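Long-range contact in PHOX (Pseudomonas fluorescens, PDB 4A9V), which hydrolyses phosphate monoesters as an alkaline phosphatase, using a cofactor of iron and calcium ions held in a beta-propeller: residues 80-94 and 113-126. Residues are numbered along the deposited sequence; the frame is centred on the assembly and turned at random. Where two conformers were deposited one is given.
Sequences KNRALMAINNEYTNY and ALACEGVSVIEVQR. With FEO (mu-oxo-diiron), chain S.
E123 reaches diagonally across the strand pair to R82, and its side chain can be followed outward from CB. E123 CB packs 3.9 Å from L84 CD2; E123 CG, turned away from its own backbone N (chi1 180°), lies 3.7 Å from A83 O; the extended chain then brings the carboxylate to the R82 guanidinium. In the conformer given, R82 grips E123 side-on, R82 NE to E123 OE2 at 2.8 Å and R82 NH2 to E123 OE1 at 2.9 Å, a salt bridge whose two planes are 35° apart. E123 OE2 also accepts Q125 NE2 (2.7 Å), which arrives on the opposite face of the carboxylate from R82 NE, while OE1 takes a further bond from S137 OG. With an alanine here, R82 would probably lose its counter-charge and Q125 its acceptor. Strands 82-89 and 118-126 are the antiparallel middle pair of a four-stranded sheet, consistent with one blade of the propeller, with 68-76 and 130-144 outside them. Paired backbone bonds join A83 to V124, M85 to I122, I87 to S120 and N89 to G118. On the face carrying M85 and I87, I87 CD1 meets I122 CD1 at 3.8 Å; further along, S120 OG donates to N89 OD1 (2.7 Å) in the amide's carbonyl plane. Beyond N89 the chain leaves the strand, and E90, whose CB is turned away from 113-126, binds one iron of the mu-oxo-diiron group through OE2 (2.0 Å), beside C179 and E194. At the other end R126, salt-bridged to D541 through NH1, donates from NE to N81 OD1, amide and guanidinium planes standing 84° apart.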
# COMPACT_ATOMS: atom_id res chain seq x y z
N LYS A 80 8.37 -27.18 -0.06
CA LYS A 80 8.07 -26.58 1.24
C LYS A 80 9.16 -25.60 1.66
O LYS A 80 8.96 -24.75 2.52
CB LYS A 80 7.94 -27.69 2.29
CG LYS A 80 7.72 -27.20 3.71
CD LYS A 80 7.42 -28.34 4.67
CE LYS A 80 7.32 -27.85 6.11
NZ LYS A 80 7.00 -28.94 7.07
N ASN A 81 10.33 -25.77 1.07
CA ASN A 81 11.49 -24.93 1.42
C ASN A 81 11.83 -23.87 0.38
O ASN A 81 12.90 -23.29 0.42
CB ASN A 81 12.71 -25.80 1.71
CG ASN A 81 12.58 -26.55 3.02
OD1 ASN A 81 11.90 -26.10 3.94
ND2 ASN A 81 13.23 -27.69 3.11
N ARG A 82 10.87 -23.58 -0.48
CA ARG A 82 11.01 -22.51 -1.48
C ARG A 82 9.76 -21.64 -1.42
O ARG A 82 8.67 -22.13 -1.12
CB ARG A 82 11.15 -23.07 -2.90
CG ARG A 82 12.41 -23.88 -3.19
CD ARG A 82 12.42 -24.41 -4.62
NE ARG A 82 12.79 -23.38 -5.59
CZ ARG A 82 12.81 -23.57 -6.90
NH1 ARG A 82 12.49 -24.75 -7.41
NH2 ARG A 82 13.09 -22.55 -7.72
N ALA A 83 9.90 -20.37 -1.79
CA ALA A 83 8.76 -19.47 -1.93
C ALA A 83 9.17 -18.34 -2.86
O ALA A 83 10.36 -18.09 -3.04
CB ALA A 83 8.32 -18.92 -0.59
N LEU A 84 8.19 -17.66 -3.44
CA LEU A 84 8.45 -16.41 -4.12
C LEU A 84 7.87 -15.28 -3.29
O LEU A 84 6.82 -15.42 -2.68
CB LEU A 84 7.83 -16.38 -5.53
CG LEU A 84 8.27 -17.50 -6.48
CD1 LEU A 84 7.67 -17.23 -7.85
CD2 LEU A 84 9.78 -17.61 -6.56
N MET A 85 8.53 -14.13 -3.32
CA MET A 85 7.97 -12.91 -2.76
C MET A 85 7.90 -11.86 -3.85
O MET A 85 8.85 -11.71 -4.63
CB MET A 85 8.83 -12.42 -1.60
CG MET A 85 8.82 -13.38 -0.44
SD MET A 85 9.82 -12.87 0.98
CE MET A 85 8.83 -11.53 1.64
N ALA A 86 6.78 -11.15 -3.93
CA ALA A 86 6.66 -10.00 -4.79
C ALA A 86 6.57 -8.79 -3.89
O ALA A 86 5.73 -8.73 -2.99
CB ALA A 86 5.41 -10.12 -5.65
N ILE A 87 7.49 -7.84 -4.10
CA ILE A 87 7.69 -6.74 -3.18
C ILE A 87 7.66 -5.43 -3.96
O ILE A 87 8.41 -5.23 -4.92
CB ILE A 87 9.05 -6.88 -2.46
CG1 ILE A 87 9.12 -8.19 -1.67
CG2 ILE A 87 9.29 -5.68 -1.56
CD1 ILE A 87 10.53 -8.72 -1.50
N ASN A 88 6.78 -4.53 -3.55
CA ASN A 88 6.68 -3.23 -4.19
C ASN A 88 7.87 -2.36 -3.87
O ASN A 88 8.39 -2.39 -2.75
CB ASN A 88 5.44 -2.50 -3.69
CG ASN A 88 4.15 -3.10 -4.21
OD1 ASN A 88 4.14 -4.01 -5.04
ND2 ASN A 88 3.05 -2.55 -3.73
N ASN A 89 8.19 -1.47 -4.80
CA ASN A 89 9.20 -0.43 -4.63
C ASN A 89 8.55 0.90 -4.95
O ASN A 89 8.20 1.17 -6.10
CB ASN A 89 10.36 -0.72 -5.59
CG ASN A 89 11.04 -2.03 -5.29
OD1 ASN A 89 11.05 -2.95 -6.11
ND2 ASN A 89 11.63 -2.12 -4.10
N GLU A 90 8.26 1.69 -3.92
CA GLU A 90 7.30 2.78 -4.08
C GLU A 90 7.90 4.04 -4.71
O GLU A 90 7.28 4.67 -5.55
CB GLU A 90 6.64 3.12 -2.75
CG GLU A 90 5.46 4.06 -2.92
CD GLU A 90 4.83 4.49 -1.61
OE1 GLU A 90 5.58 4.83 -0.67
OE2 GLU A 90 3.57 4.57 -1.56
N TYR A 91 9.08 4.46 -4.24
CA TYR A 91 9.68 5.70 -4.71
C TYR A 91 11.15 5.66 -4.35
O TYR A 91 11.67 4.60 -3.97
CB TYR A 91 8.94 6.94 -4.17
CG TYR A 91 9.09 7.20 -2.68
CD1 TYR A 91 8.38 6.45 -1.75
CD2 TYR A 91 9.83 8.27 -2.22
CE1 TYR A 91 8.43 6.75 -0.40
CE2 TYR A 91 9.90 8.58 -0.88
CZ TYR A 91 9.18 7.82 0.03
OH TYR A 91 9.24 8.09 1.38
N THR A 92 11.85 6.76 -4.54
CA THR A 92 13.28 6.78 -4.28
C THR A 92 13.68 8.05 -3.55
O THR A 92 12.92 9.00 -3.47
CB THR A 92 14.11 6.56 -5.57
OG1 THR A 92 15.50 6.43 -5.24
CG2 THR A 92 13.92 7.71 -6.54
N ASN A 93 14.87 8.01 -2.97
CA ASN A 93 15.36 9.07 -2.10
C ASN A 93 16.55 9.74 -2.79
O ASN A 93 17.63 9.16 -2.85
CB ASN A 93 15.81 8.45 -0.79
CG ASN A 93 14.77 7.52 -0.21
OD1 ASN A 93 13.64 7.92 0.07
ND2 ASN A 93 15.12 6.24 -0.07
N TYR A 94 16.31 10.88 -3.43
CA TYR A 94 17.34 11.48 -4.27
C TYR A 94 18.64 11.75 -3.50
O TYR A 94 19.72 11.71 -4.07
CB TYR A 94 16.83 12.78 -4.90
CG TYR A 94 15.71 12.62 -5.92
CD1 TYR A 94 15.49 11.42 -6.58
CD2 TYR A 94 14.91 13.70 -6.26
CE1 TYR A 94 14.52 11.31 -7.56
CE2 TYR A 94 13.95 13.60 -7.25
CZ TYR A 94 13.80 12.42 -7.93
OH TYR A 94 12.84 12.27 -8.91
N ALA A 113 15.76 6.78 -11.65
CA ALA A 113 14.67 6.90 -10.67
C ALA A 113 13.52 5.96 -11.02
O ALA A 113 13.00 5.27 -10.15
CB ALA A 113 14.19 8.35 -10.60
N LEU A 114 13.12 5.93 -12.29
CA LEU A 114 12.05 5.03 -12.71
C LEU A 114 12.44 3.56 -12.48
O LEU A 114 11.59 2.73 -12.12
CB LEU A 114 11.73 5.27 -14.18
CG LEU A 114 10.81 6.46 -14.43
CD1 LEU A 114 10.98 7.00 -15.84
CD2 LEU A 114 9.36 6.08 -14.19
N ALA A 115 13.73 3.26 -12.60
CA ALA A 115 14.25 1.92 -12.38
C ALA A 115 14.09 1.47 -10.93
O ALA A 115 14.04 0.28 -10.64
CB ALA A 115 15.71 1.85 -12.79
N CYS A 116 14.10 2.43 -10.01
CA CYS A 116 13.96 2.14 -8.59
C CYS A 116 12.56 1.68 -8.19
O CYS A 116 12.39 1.21 -7.08
CB CYS A 116 14.27 3.39 -7.77
SG CYS A 116 16.01 3.85 -7.66
N GLU A 117 11.56 2.04 -9.00
CA GLU A 117 10.17 1.85 -8.62
C GLU A 117 9.58 0.67 -9.37
O GLU A 117 10.14 0.22 -10.37
CB GLU A 117 9.38 3.13 -8.91
CG GLU A 117 10.01 4.34 -8.24
CD GLU A 117 9.21 5.62 -8.31
OE1 GLU A 117 8.03 5.62 -8.68
OE2 GLU A 117 9.82 6.67 -8.00
N GLY A 118 8.46 0.16 -8.87
CA GLY A 118 7.78 -0.96 -9.50
C GLY A 118 7.67 -2.11 -8.52
O GLY A 118 7.20 -1.93 -7.39
N VAL A 119 8.08 -3.29 -8.97
CA VAL A 119 8.01 -4.51 -8.18
C VAL A 119 9.33 -5.26 -8.34
O VAL A 119 9.94 -5.26 -9.41
CB VAL A 119 6.80 -5.38 -8.60
CG1 VAL A 119 6.79 -6.71 -7.85
CG2 VAL A 119 5.50 -4.63 -8.35
N SER A 120 9.76 -5.89 -7.25
CA SER A 120 10.84 -6.87 -7.29
C SER A 120 10.27 -8.24 -6.92
O SER A 120 9.72 -8.40 -5.83
CB SER A 120 11.92 -6.49 -6.27
OG SER A 120 12.48 -5.23 -6.55
N VAL A 121 10.35 -9.19 -7.84
CA VAL A 121 10.01 -10.58 -7.54
C VAL A 121 11.29 -11.33 -7.23
O VAL A 121 12.27 -11.23 -7.97
CB VAL A 121 9.31 -11.26 -8.74
CG1 VAL A 121 8.92 -12.69 -8.39
CG2 VAL A 121 8.09 -10.47 -9.17
N ILE A 122 11.31 -12.00 -6.07
CA ILE A 122 12.48 -12.74 -5.63
C ILE A 122 12.10 -14.14 -5.17
O ILE A 122 11.01 -14.36 -4.66
CB ILE A 122 13.24 -12.01 -4.51
CG1 ILE A 122 12.40 -11.92 -3.23
CG2 ILE A 122 13.70 -10.64 -4.98
CD1 ILE A 122 13.17 -11.34 -2.05
N GLU A 123 13.03 -15.08 -5.33
CA GLU A 123 12.93 -16.37 -4.68
C GLU A 123 13.61 -16.33 -3.32
O GLU A 123 14.71 -15.78 -3.18
CB GLU A 123 13.56 -17.46 -5.55
CG GLU A 123 13.48 -18.83 -4.89
CD GLU A 123 14.04 -19.97 -5.70
OE1 GLU A 123 14.07 -19.88 -6.94
OE2 GLU A 123 14.29 -21.03 -5.09
N VAL A 124 12.97 -16.97 -2.34
CA VAL A 124 13.60 -17.25 -1.07
C VAL A 124 13.58 -18.75 -0.81
O VAL A 124 12.70 -19.47 -1.28
CB VAL A 124 12.92 -16.48 0.09
CG1 VAL A 124 13.12 -14.99 -0.10
CG2 VAL A 124 11.43 -16.80 0.17
N GLN A 125 14.60 -19.23 -0.10
CA GLN A 125 14.72 -20.64 0.21
C GLN A 125 15.08 -20.77 1.68
O GLN A 125 15.84 -19.96 2.22
CB GLN A 125 15.83 -21.29 -0.63
CG GLN A 125 15.38 -21.77 -2.01
CD GLN A 125 16.51 -22.40 -2.80
OE1 GLN A 125 17.57 -22.71 -2.25
NE2 GLN A 125 16.34 -22.48 -4.12
N ARG A 126 14.61 -21.84 2.29
CA ARG A 126 14.86 -22.07 3.69
C ARG A 126 16.02 -23.03 3.84
O ARG A 126 16.01 -24.13 3.30
CB ARG A 126 13.63 -22.64 4.37
CG ARG A 126 13.89 -23.02 5.81
CD ARG A 126 12.60 -23.17 6.58
NE ARG A 126 11.59 -23.94 5.86
CZ ARG A 126 10.30 -23.89 6.16
NH1 ARG A 126 9.90 -23.13 7.17
NH2 ARG A 126 9.41 -24.52 5.41
FE1 FEO S . 2.10 4.64 -0.14
FE2 FEO S . -0.80 5.70 1.47
O FEO S . 1.03 5.07 1.44
O HOH W 1 11.16 9.88 -7.77
O HOH W 2 3.38 3.68 1.31
O HOH W 3 3.02 6.62 0.48